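Local coordinates for protein carbonic anhydrase (Porphyridium purpureum, PDB 1DDZ) that probably catalyses the reversible hydration of carbon dioxide to hydrogencarbonate as a zinc-dependent enzyme of the beta-class carbonic anhydrase family, at residues 351-356 with 407-412; 379-384 with 443-448; 432-437 with 465-470; 436-441 with 476-481. All coordinates share one frame; numbering follows the deposited sequence.

Contact 1: 351-356 with 407-412; sequences NIANQC and RHIRDV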
# COMPACT_ATOMS: atom_id res chain seq x y z
N ASN A 351 4.90 2.03 -13.54
CA ASN A 351 3.99 1.03 -13.00
C ASN A 351 3.04 0.62 -14.14
O ASN A 351 3.17 1.10 -15.26
CB ASN A 351 3.25 1.55 -11.75
CG ASN A 351 2.34 2.73 -12.05
OD1 ASN A 351 1.86 2.90 -13.17
ND2 ASN A 351 2.11 3.55 -11.05
N ILE A 352 2.13 -0.29 -13.86
CA ILE A 352 1.19 -0.76 -14.86
C ILE A 352 0.17 0.29 -15.17
O ILE A 352 -0.64 0.65 -14.30
CB ILE A 352 0.43 -2.03 -14.40
CG1 ILE A 352 1.40 -3.20 -14.29
CG2 ILE A 352 -0.63 -2.43 -15.43
CD1 ILE A 352 2.16 -3.44 -15.57
N ALA A 353 0.18 0.74 -16.42
CA ALA A 353 -0.76 1.73 -16.93
C ALA A 353 -0.56 3.14 -16.37
O ALA A 353 -1.52 3.88 -16.19
CB ALA A 353 -2.18 1.26 -16.68
N ASN A 354 0.69 3.48 -16.07
CA ASN A 354 1.07 4.79 -15.56
C ASN A 354 0.08 5.45 -14.61
O ASN A 354 -0.28 6.63 -14.79
CB ASN A 354 1.44 5.75 -16.71
CG ASN A 354 0.47 5.68 -17.88
OD1 ASN A 354 0.64 4.84 -18.76
ND2 ASN A 354 -0.54 6.54 -17.89
N GLN A 355 -0.32 4.69 -13.58
CA GLN A 355 -1.28 5.12 -12.57
C GLN A 355 -0.69 6.06 -11.52
O GLN A 355 0.50 5.93 -11.15
CB GLN A 355 -1.87 3.92 -11.83
CG GLN A 355 -2.69 2.96 -12.66
CD GLN A 355 -3.99 3.56 -13.09
OE1 GLN A 355 -4.04 4.38 -14.01
NE2 GLN A 355 -5.06 3.12 -12.48
N CYS A 356 -1.51 7.02 -11.10
CA CYS A 356 -1.14 7.99 -10.06
C CYS A 356 -2.27 7.97 -9.06
O CYS A 356 -2.96 8.98 -8.87
CB CYS A 356 -1.01 9.40 -10.65
SG CYS A 356 0.33 9.58 -11.78
N ARG A 407 -8.68 -1.90 -11.70
CA ARG A 407 -10.04 -1.40 -11.50
C ARG A 407 -10.10 0.12 -11.56
O ARG A 407 -11.15 0.71 -11.84
CB ARG A 407 -10.63 -1.91 -10.19
CG ARG A 407 -11.21 -3.30 -10.28
CD ARG A 407 -12.20 -3.31 -11.40
NE ARG A 407 -13.04 -4.49 -11.42
CZ ARG A 407 -13.14 -5.34 -12.45
NH1 ARG A 407 -12.43 -5.14 -13.56
NH2 ARG A 407 -14.01 -6.34 -12.38
N HIS A 408 -8.96 0.76 -11.34
CA HIS A 408 -8.89 2.20 -11.41
C HIS A 408 -9.11 2.70 -12.85
O HIS A 408 -9.69 3.78 -13.06
CB HIS A 408 -7.55 2.68 -10.87
CG HIS A 408 -7.50 2.73 -9.37
ND1 HIS A 408 -6.82 1.80 -8.62
CD2 HIS A 408 -8.11 3.55 -8.49
CE1 HIS A 408 -7.02 2.05 -7.34
NE2 HIS A 408 -7.81 3.11 -7.23
N ILE A 409 -8.66 1.91 -13.83
CA ILE A 409 -8.84 2.27 -15.24
C ILE A 409 -10.31 2.07 -15.59
O ILE A 409 -10.85 2.79 -16.42
CB ILE A 409 -7.94 1.46 -16.16
CG1 ILE A 409 -6.53 2.03 -16.14
CG2 ILE A 409 -8.45 1.51 -17.59
CD1 ILE A 409 -5.53 1.08 -15.61
N ARG A 410 -10.96 1.14 -14.91
CA ARG A 410 -12.37 0.89 -15.13
C ARG A 410 -13.19 2.10 -14.67
O ARG A 410 -14.17 2.46 -15.31
CB ARG A 410 -12.82 -0.37 -14.40
CG ARG A 410 -12.65 -1.62 -15.23
CD ARG A 410 -13.60 -1.62 -16.41
NE ARG A 410 -14.21 -2.94 -16.54
CZ ARG A 410 -15.47 -3.23 -16.25
NH1 ARG A 410 -16.33 -2.31 -15.86
NH2 ARG A 410 -15.83 -4.50 -16.24
N ASP A 411 -12.76 2.75 -13.60
CA ASP A 411 -13.45 3.95 -13.10
C ASP A 411 -13.39 5.05 -14.15
O ASP A 411 -14.33 5.82 -14.33
CB ASP A 411 -12.78 4.46 -11.83
CG ASP A 411 -13.04 3.58 -10.62
OD1 ASP A 411 -13.81 2.60 -10.70
OD2 ASP A 411 -12.46 3.89 -9.57
N VAL A 412 -12.24 5.16 -14.80
CA VAL A 412 -12.05 6.15 -15.84
C VAL A 412 -13.04 5.87 -16.99
O VAL A 412 -13.67 6.80 -17.50
CB VAL A 412 -10.60 6.12 -16.38
CG1 VAL A 412 -10.42 7.15 -17.49
CG2 VAL A 412 -9.61 6.38 -15.26
O HOH W 1 -7.14 5.09 -13.47

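Contact 2: 379-384 with 443-448; sequences VVVCGH and HNVCAT. With ZN (zinc ion), chain D.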
# COMPACT_ATOMS: atom_id res chain seq x y z
N VAL A 379 6.61 17.67 -13.89
CA VAL A 379 6.23 16.30 -13.61
C VAL A 379 5.47 15.92 -14.87
O VAL A 379 4.52 16.62 -15.24
CB VAL A 379 5.31 16.17 -12.38
CG1 VAL A 379 4.80 14.74 -12.26
CG2 VAL A 379 6.09 16.56 -11.11
N VAL A 380 5.92 14.87 -15.55
CA VAL A 380 5.27 14.41 -16.77
C VAL A 380 4.60 13.05 -16.58
O VAL A 380 5.24 12.13 -16.10
CB VAL A 380 6.30 14.28 -17.93
CG1 VAL A 380 5.64 13.73 -19.20
CG2 VAL A 380 6.95 15.63 -18.22
N VAL A 381 3.30 12.95 -16.87
CA VAL A 381 2.60 11.66 -16.80
C VAL A 381 2.51 11.22 -18.27
O VAL A 381 1.91 11.91 -19.10
CB VAL A 381 1.16 11.73 -16.18
CG1 VAL A 381 0.47 10.37 -16.28
CG2 VAL A 381 1.21 12.17 -14.72
N CYS A 382 3.15 10.09 -18.59
CA CYS A 382 3.16 9.60 -19.95
C CYS A 382 2.47 8.27 -20.15
O CYS A 382 2.77 7.29 -19.47
CB CYS A 382 4.59 9.49 -20.45
SG CYS A 382 4.73 8.99 -22.20
N GLY A 383 1.46 8.29 -21.02
CA GLY A 383 0.75 7.07 -21.36
C GLY A 383 1.21 6.69 -22.76
O GLY A 383 1.98 7.44 -23.37
N HIS A 384 0.76 5.57 -23.31
CA HIS A 384 1.18 5.18 -24.66
C HIS A 384 0.06 4.43 -25.36
O HIS A 384 -0.67 3.66 -24.72
CB HIS A 384 2.52 4.37 -24.66
CG HIS A 384 2.46 3.08 -23.88
ND1 HIS A 384 2.60 1.85 -24.48
CD2 HIS A 384 2.23 2.83 -22.56
CE1 HIS A 384 2.45 0.90 -23.57
NE2 HIS A 384 2.22 1.47 -22.40
N HIS A 443 -4.57 14.97 -13.18
CA HIS A 443 -5.46 15.59 -12.22
C HIS A 443 -5.02 15.15 -10.83
O HIS A 443 -4.77 16.00 -9.98
CB HIS A 443 -6.91 15.19 -12.48
CG HIS A 443 -7.92 16.08 -11.80
ND1 HIS A 443 -9.23 16.18 -12.22
CD2 HIS A 443 -7.80 16.90 -10.73
CE1 HIS A 443 -9.88 17.01 -11.43
NE2 HIS A 443 -9.04 17.46 -10.52
N ASN A 444 -4.88 13.84 -10.64
CA ASN A 444 -4.45 13.25 -9.38
C ASN A 444 -3.12 13.82 -8.88
O ASN A 444 -3.00 14.15 -7.71
CB ASN A 444 -4.35 11.73 -9.48
CG ASN A 444 -5.69 11.06 -9.62
OD1 ASN A 444 -6.72 11.72 -9.60
ND2 ASN A 444 -5.68 9.73 -9.74
N VAL A 445 -2.10 13.98 -9.73
CA VAL A 445 -0.86 14.54 -9.20
C VAL A 445 -1.04 16.00 -8.81
O VAL A 445 -0.46 16.45 -7.84
CB VAL A 445 0.45 14.27 -10.07
CG1 VAL A 445 0.19 13.33 -11.20
CG2 VAL A 445 1.12 15.53 -10.52
N CYS A 446 -1.90 16.71 -9.53
CA CYS A 446 -2.17 18.12 -9.24
C CYS A 446 -2.89 18.27 -7.90
O CYS A 446 -2.68 19.24 -7.17
CB CYS A 446 -3.03 18.73 -10.34
SG CYS A 446 -2.15 19.01 -11.90
N ALA A 447 -3.74 17.29 -7.60
CA ALA A 447 -4.51 17.28 -6.38
C ALA A 447 -3.75 16.75 -5.15
O ALA A 447 -4.25 16.85 -4.04
CB ALA A 447 -5.81 16.50 -6.60
N THR A 448 -2.53 16.23 -5.31
CA THR A 448 -1.79 15.73 -4.15
C THR A 448 -1.36 16.87 -3.22
O THR A 448 -1.02 17.96 -3.68
CB THR A 448 -0.50 14.99 -4.54
OG1 THR A 448 0.39 15.89 -5.20
CG2 THR A 448 -0.80 13.79 -5.43
ZN ZN D . 1.44 0.23 -21.00

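Contact 3: 432-437 with 465-470; sequences RLIEIN and GVVYGV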
# COMPACT_ATOMS: atom_id res chain seq x y z
N ARG A 432 -8.50 6.12 -26.76
CA ARG A 432 -9.12 7.30 -26.16
C ARG A 432 -9.10 7.15 -24.65
O ARG A 432 -8.81 8.10 -23.92
CB ARG A 432 -10.56 7.49 -26.65
CG ARG A 432 -11.25 8.73 -26.06
CD ARG A 432 -10.51 10.01 -26.44
NE ARG A 432 -11.33 10.85 -27.31
CZ ARG A 432 -10.87 11.83 -28.08
NH1 ARG A 432 -9.58 12.11 -28.13
NH2 ARG A 432 -11.73 12.58 -28.75
N LEU A 433 -9.41 5.94 -24.19
CA LEU A 433 -9.41 5.62 -22.76
C LEU A 433 -8.01 5.90 -22.19
O LEU A 433 -7.86 6.42 -21.09
CB LEU A 433 -9.73 4.15 -22.55
CG LEU A 433 -10.43 3.60 -21.29
CD1 LEU A 433 -9.81 2.28 -20.97
CD2 LEU A 433 -10.34 4.54 -20.11
N ILE A 434 -7.00 5.54 -22.96
CA ILE A 434 -5.60 5.72 -22.60
C ILE A 434 -5.31 7.21 -22.43
O ILE A 434 -4.58 7.62 -21.54
CB ILE A 434 -4.69 5.08 -23.70
CG1 ILE A 434 -4.74 3.56 -23.59
CG2 ILE A 434 -3.27 5.58 -23.65
CD1 ILE A 434 -3.86 2.89 -24.60
N GLU A 435 -5.91 8.03 -23.29
CA GLU A 435 -5.71 9.48 -23.25
C GLU A 435 -6.36 10.10 -22.02
O GLU A 435 -5.79 10.96 -21.35
CB GLU A 435 -6.30 10.12 -24.51
CG GLU A 435 -5.55 9.80 -25.78
CD GLU A 435 -6.31 10.23 -27.04
OE1 GLU A 435 -7.54 10.25 -27.02
OE2 GLU A 435 -5.65 10.55 -28.06
N ILE A 436 -7.61 9.71 -21.79
CA ILE A 436 -8.36 10.21 -20.65
C ILE A 436 -7.72 9.71 -19.34
O ILE A 436 -7.75 10.41 -18.32
CB ILE A 436 -9.81 9.78 -20.78
CG1 ILE A 436 -10.42 10.41 -22.04
CG2 ILE A 436 -10.60 10.17 -19.55
CD1 ILE A 436 -11.86 9.93 -22.33
N ASN A 437 -7.12 8.52 -19.38
CA ASN A 437 -6.44 7.98 -18.20
C ASN A 437 -5.27 8.89 -17.82
O ASN A 437 -5.12 9.26 -16.67
CB ASN A 437 -5.97 6.55 -18.44
CG ASN A 437 -5.25 5.96 -17.24
OD1 ASN A 437 -4.07 5.65 -17.32
ND2 ASN A 437 -5.94 5.81 -16.12
N GLY A 465 0.87 16.43 -19.28
CA GLY A 465 0.25 15.17 -19.67
C GLY A 465 0.71 14.93 -21.10
O GLY A 465 0.70 15.86 -21.93
N VAL A 466 1.05 13.69 -21.43
CA VAL A 466 1.61 13.38 -22.74
C VAL A 466 1.23 11.95 -23.14
O VAL A 466 0.89 11.15 -22.27
CB VAL A 466 3.18 13.61 -22.62
CG1 VAL A 466 3.96 12.32 -22.67
CG2 VAL A 466 3.68 14.64 -23.59
N VAL A 467 1.17 11.66 -24.44
CA VAL A 467 0.85 10.29 -24.91
C VAL A 467 1.53 10.11 -26.26
O VAL A 467 1.85 11.08 -26.93
CB VAL A 467 -0.68 10.05 -25.09
CG1 VAL A 467 -1.20 10.75 -26.36
CG2 VAL A 467 -0.97 8.56 -25.19
N TYR A 468 1.82 8.87 -26.65
CA TYR A 468 2.46 8.66 -27.94
C TYR A 468 2.20 7.26 -28.43
O TYR A 468 1.75 6.40 -27.66
CB TYR A 468 3.96 8.90 -27.85
CG TYR A 468 4.71 7.80 -27.14
CD1 TYR A 468 5.33 6.76 -27.84
CD2 TYR A 468 4.82 7.81 -25.75
CE1 TYR A 468 6.03 5.75 -27.17
CE2 TYR A 468 5.52 6.80 -25.08
CZ TYR A 468 6.12 5.79 -25.80
OH TYR A 468 6.84 4.83 -25.12
N GLY A 469 2.43 7.07 -29.72
CA GLY A 469 2.28 5.76 -30.34
C GLY A 469 3.69 5.37 -30.71
O GLY A 469 4.43 6.20 -31.25
N VAL A 470 4.10 4.14 -30.41
CA VAL A 470 5.45 3.67 -30.68
C VAL A 470 5.78 3.65 -32.19
O VAL A 470 6.92 3.74 -32.59
CB VAL A 470 5.68 2.28 -29.99
CG1 VAL A 470 4.85 1.21 -30.67
CG2 VAL A 470 7.14 1.94 -29.92

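Contact 4: 436-441 with 476-481; sequences INVLEQ and RDMGVV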
# COMPACT_ATOMS: atom_id res chain seq x y z
N ILE A 436 -7.61 9.71 -21.79
CA ILE A 436 -8.36 10.21 -20.65
C ILE A 436 -7.72 9.71 -19.34
O ILE A 436 -7.75 10.41 -18.32
CB ILE A 436 -9.81 9.78 -20.78
CG1 ILE A 436 -10.42 10.41 -22.04
CG2 ILE A 436 -10.60 10.17 -19.55
CD1 ILE A 436 -11.86 9.93 -22.33
N ASN A 437 -7.12 8.52 -19.38
CA ASN A 437 -6.44 7.98 -18.20
C ASN A 437 -5.27 8.89 -17.82
O ASN A 437 -5.12 9.26 -16.67
CB ASN A 437 -5.97 6.55 -18.44
CG ASN A 437 -5.25 5.96 -17.24
OD1 ASN A 437 -4.07 5.65 -17.32
ND2 ASN A 437 -5.94 5.81 -16.12
N VAL A 438 -4.51 9.34 -18.82
CA VAL A 438 -3.38 10.26 -18.59
C VAL A 438 -3.89 11.57 -17.98
O VAL A 438 -3.30 12.11 -17.04
CB VAL A 438 -2.65 10.60 -19.94
CG1 VAL A 438 -1.64 11.70 -19.76
CG2 VAL A 438 -1.94 9.39 -20.47
N LEU A 439 -5.00 12.09 -18.52
CA LEU A 439 -5.62 13.33 -18.05
C LEU A 439 -6.07 13.18 -16.58
O LEU A 439 -5.78 14.01 -15.72
CB LEU A 439 -6.81 13.64 -18.96
CG LEU A 439 -7.37 15.05 -19.10
CD1 LEU A 439 -8.38 15.31 -18.04
CD2 LEU A 439 -6.25 16.06 -19.06
N GLU A 440 -6.72 12.07 -16.30
CA GLU A 440 -7.20 11.76 -14.97
C GLU A 440 -6.00 11.62 -14.02
O GLU A 440 -6.02 12.15 -12.91
CB GLU A 440 -8.00 10.46 -15.04
CG GLU A 440 -9.20 10.36 -14.11
CD GLU A 440 -10.34 11.31 -14.48
OE1 GLU A 440 -10.35 12.45 -13.98
OE2 GLU A 440 -11.25 10.90 -15.23
N GLN A 441 -4.92 10.99 -14.48
CA GLN A 441 -3.72 10.81 -13.63
C GLN A 441 -3.02 12.14 -13.36
O GLN A 441 -2.52 12.36 -12.27
CB GLN A 441 -2.77 9.76 -14.20
CG GLN A 441 -3.43 8.40 -14.43
CD GLN A 441 -4.31 7.97 -13.28
OE1 GLN A 441 -3.88 7.94 -12.14
NE2 GLN A 441 -5.56 7.63 -13.57
N ARG A 476 2.28 13.52 -27.88
CA ARG A 476 1.05 14.27 -28.10
C ARG A 476 0.57 14.87 -26.77
O ARG A 476 0.55 14.20 -25.73
CB ARG A 476 0.01 13.34 -28.72
CG ARG A 476 0.51 12.80 -30.07
CD ARG A 476 -0.43 11.82 -30.67
NE ARG A 476 0.11 11.26 -31.90
CZ ARG A 476 0.08 11.90 -33.07
NH1 ARG A 476 -0.44 13.11 -33.18
NH2 ARG A 476 0.54 11.30 -34.15
N ASP A 477 0.24 16.15 -26.82
CA ASP A 477 -0.16 16.89 -25.64
C ASP A 477 -1.51 16.50 -25.10
O ASP A 477 -2.47 16.42 -25.84
CB ASP A 477 -0.14 18.38 -25.97
CG ASP A 477 -0.17 19.28 -24.73
OD1 ASP A 477 -0.26 18.77 -23.60
OD2 ASP A 477 -0.09 20.51 -24.91
N MET A 478 -1.56 16.18 -23.80
CA MET A 478 -2.81 15.83 -23.16
C MET A 478 -3.22 16.96 -22.24
O MET A 478 -4.28 16.93 -21.62
CB MET A 478 -2.69 14.52 -22.38
CG MET A 478 -2.50 13.26 -23.23
SD MET A 478 -3.92 12.84 -24.25
CE MET A 478 -3.41 13.57 -25.80
N GLY A 479 -2.35 17.95 -22.12
CA GLY A 479 -2.64 19.09 -21.28
C GLY A 479 -1.46 19.42 -20.38
O GLY A 479 -0.55 18.61 -20.21
N VAL A 480 -1.44 20.63 -19.85
CA VAL A 480 -0.39 21.07 -18.95
C VAL A 480 -1.06 21.98 -17.94
O VAL A 480 -2.07 22.60 -18.26
CB VAL A 480 0.70 21.80 -19.72
CG1 VAL A 480 0.20 23.13 -20.21
CG2 VAL A 480 1.92 21.97 -18.84
N VAL A 481 -0.61 21.94 -16.69
CA VAL A 481 -1.17 22.79 -15.63
C VAL A 481 0.01 23.39 -14.90
O VAL A 481 0.89 22.68 -14.41
CB VAL A 481 -1.98 21.99 -14.59
CG1 VAL A 481 -2.56 22.94 -13.55
CG2 VAL A 481 -3.07 21.20 -15.23

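Contact 1: 351-356 with 407-412
Ile409 touches both Ala353 and Gln355 with its terminal methyl CD1, which has Ala353 CB at 3.5 Å and Gln355 NE2 at 3.8 Å on adjoining sides. Its chi2 of 117° lies off the staggered values, which suggests some torsional strain. Gln355 CG stands anti to the carbonyl carbon and the chain bends at chi2 (-70°), which brings the amide across Ile409 CD1 and against the root of His408. The amide and imidazole planes stand 58° apart, and it is CB of His408 rather than its ring that lies next to the amide. Water bridges the same gap: Gln355 NE2 donates to it, and it gives a weak bond to His408 O. With an alanine here instead of Gln355, the water would probably lose its amide donor and a gap would open beside Ile409. Within the loop, Asn351 OD1 accepts from Gln355 N at 2.9 Å, on a lone pair in the carbonyl plane, and Asn351 ND2 donates to Gln355 O, nearly straight. These two bonds clasp a type II beta turn, Asn351 to Asn354, that follows strand 346-351 and carries Ala353 to the zinc site, its side chain about 6 Å from the metal.

Contact 2: 379-384 with 443-448
Val445 O is gripped twice by Thr448: the hydroxyl OG1 donates to it at 2.8 Å and the backbone N at 3.3 Å, both from the same face of the carbonyl plane. This closes the C-terminal end of helix 426-447, which packs on the central strand of the alpha-beta-alpha fold. Thr448 OG1 also accepts from Val451 N, so one side chain ends this helix and serves as N-cap of helix 449-456. The same Val445 makes the contact with the sheet. Its two methyls fork over strand 378-384, CG1 lying 3.8 Å from Val381 CG2 and CG2 lying 4.1 Å from Val379 CG1. The two strand valines have nearly the same rotamer yet offer different branches, each the one inclined toward the other valine. Chi1 of Val445 is -8°, which nearly eclipses CG1 with the backbone N and may mean strain or an imprecise fit of the side chain. Val463 on strand 462-468 and Phe363 on helix 361-373 also pack on Val445, adding to its apolar surroundings. The strand then runs on from the core to the metal, where Cys328, Asp330 and Cys387 supply three ligands. The fourth is His384, whose NE2 binds the zinc ion at 2.0 Å.

Contact 3: 432-437 with 465-470
Val467 meets helix 426-447 with both methyls, and its chi1 of 75° decides which residue each one faces. CG2, anti to the backbone N, meets Ile434 CG2 at 4.1 Å, while CG1, between the backbone N and the carbonyl carbon, lies 4.5 Å from Glu435 CG. The Ile434 and Val467 side chains cross at about a right angle. Ile434 uses its short branch here; the longer one starts beside the backbone N and runs out extended (chi2 -179°). Glu435 also has an extended chain, and its methylene CG presents carbon to the valine while the carboxylate lies farther out. There Arg432 NH1 reaches Glu435 OE1 in a salt bridge of 3.0 Å, with OE1 nearly in the guanidinium plane and met on its syn side, though NH1 is tilted from the carboxylate plane. Arg432 reaches forward one turn of the helix, its chain kinked at chi2 (60°). Tyr385 OH and Gly30 N bind the other oxygen, OE2, so both carboxylate oxygens have partners in this buried position, which would probably favour the charged form. Helix 426-447 thus lies over strand 462-468, with Met478 of strand 476-481 also packing on Val467, while Leu433 packs on Ile409 and Val412 of helix 407-414.

Contact 4: 436-441 with 476-481
Val438 is the first residue of 436-441 to meet strand 476-481: its CG1, anti to the backbone N, sits 3.9 Å from Met478 CG, and the two side chains cross at about a right angle. The methionine chain starts beside its own backbone N and then bends at chi2 (-67°) and again at chi3. The valine is therefore met by CB and CG, while the sulfur end leads away from the helix segment; Ala32 and Leu24 pack on the side chain from outside. Next along the helix, Leu439 brings its methyl CD2 to 3.3 Å from Met478 O, a carbon-to-carbonyl packing contact at the strand backbone. Phe17 of helix 12-25 lies against the same leucine. Farther on, Gln441 turns elsewhere, its OE1 accepting from Cys356 N. After Met478, Gly479 takes a positive phi of 133°, where a CB would jam against the preceding carbonyl oxygen. Its N donates to Asp477 OD1 at 2.7 Å, from above the carboxylate plane, in an Asx turn. With Met478 and Gly479 both hydrogen-bonded to Gly465 of the antiparallel neighbour, this is consistent with a beta bulge in the strand outermost in this chain's carbonic anhydrase sheet, under its covering helix.

How the contacts relate
Contacts 2, 3 and 4 share helix 426-447, which lies across three neighbouring strands: 378-384, 462-468 and 476-481, the last two antiparallel. Contact 4 is central, with its centre about 7 Å from those of contacts 2 and 3; contacts 3 and 4 have Ile436 and Asn437 in common. Contact 1, about 12 to 13 Å from the others, joins the loop after strand 346-351 to helix 407-414 and reaches the same helix through Cys356 O, which probably accepts a hydrogen bond from Asn444 ND2. Along the chain, contacts 1 and 2 interleave, whereas contact 1 closes before contacts 3 and 4 open. Together they link one helix to the sheet and loop that flank the second zinc site.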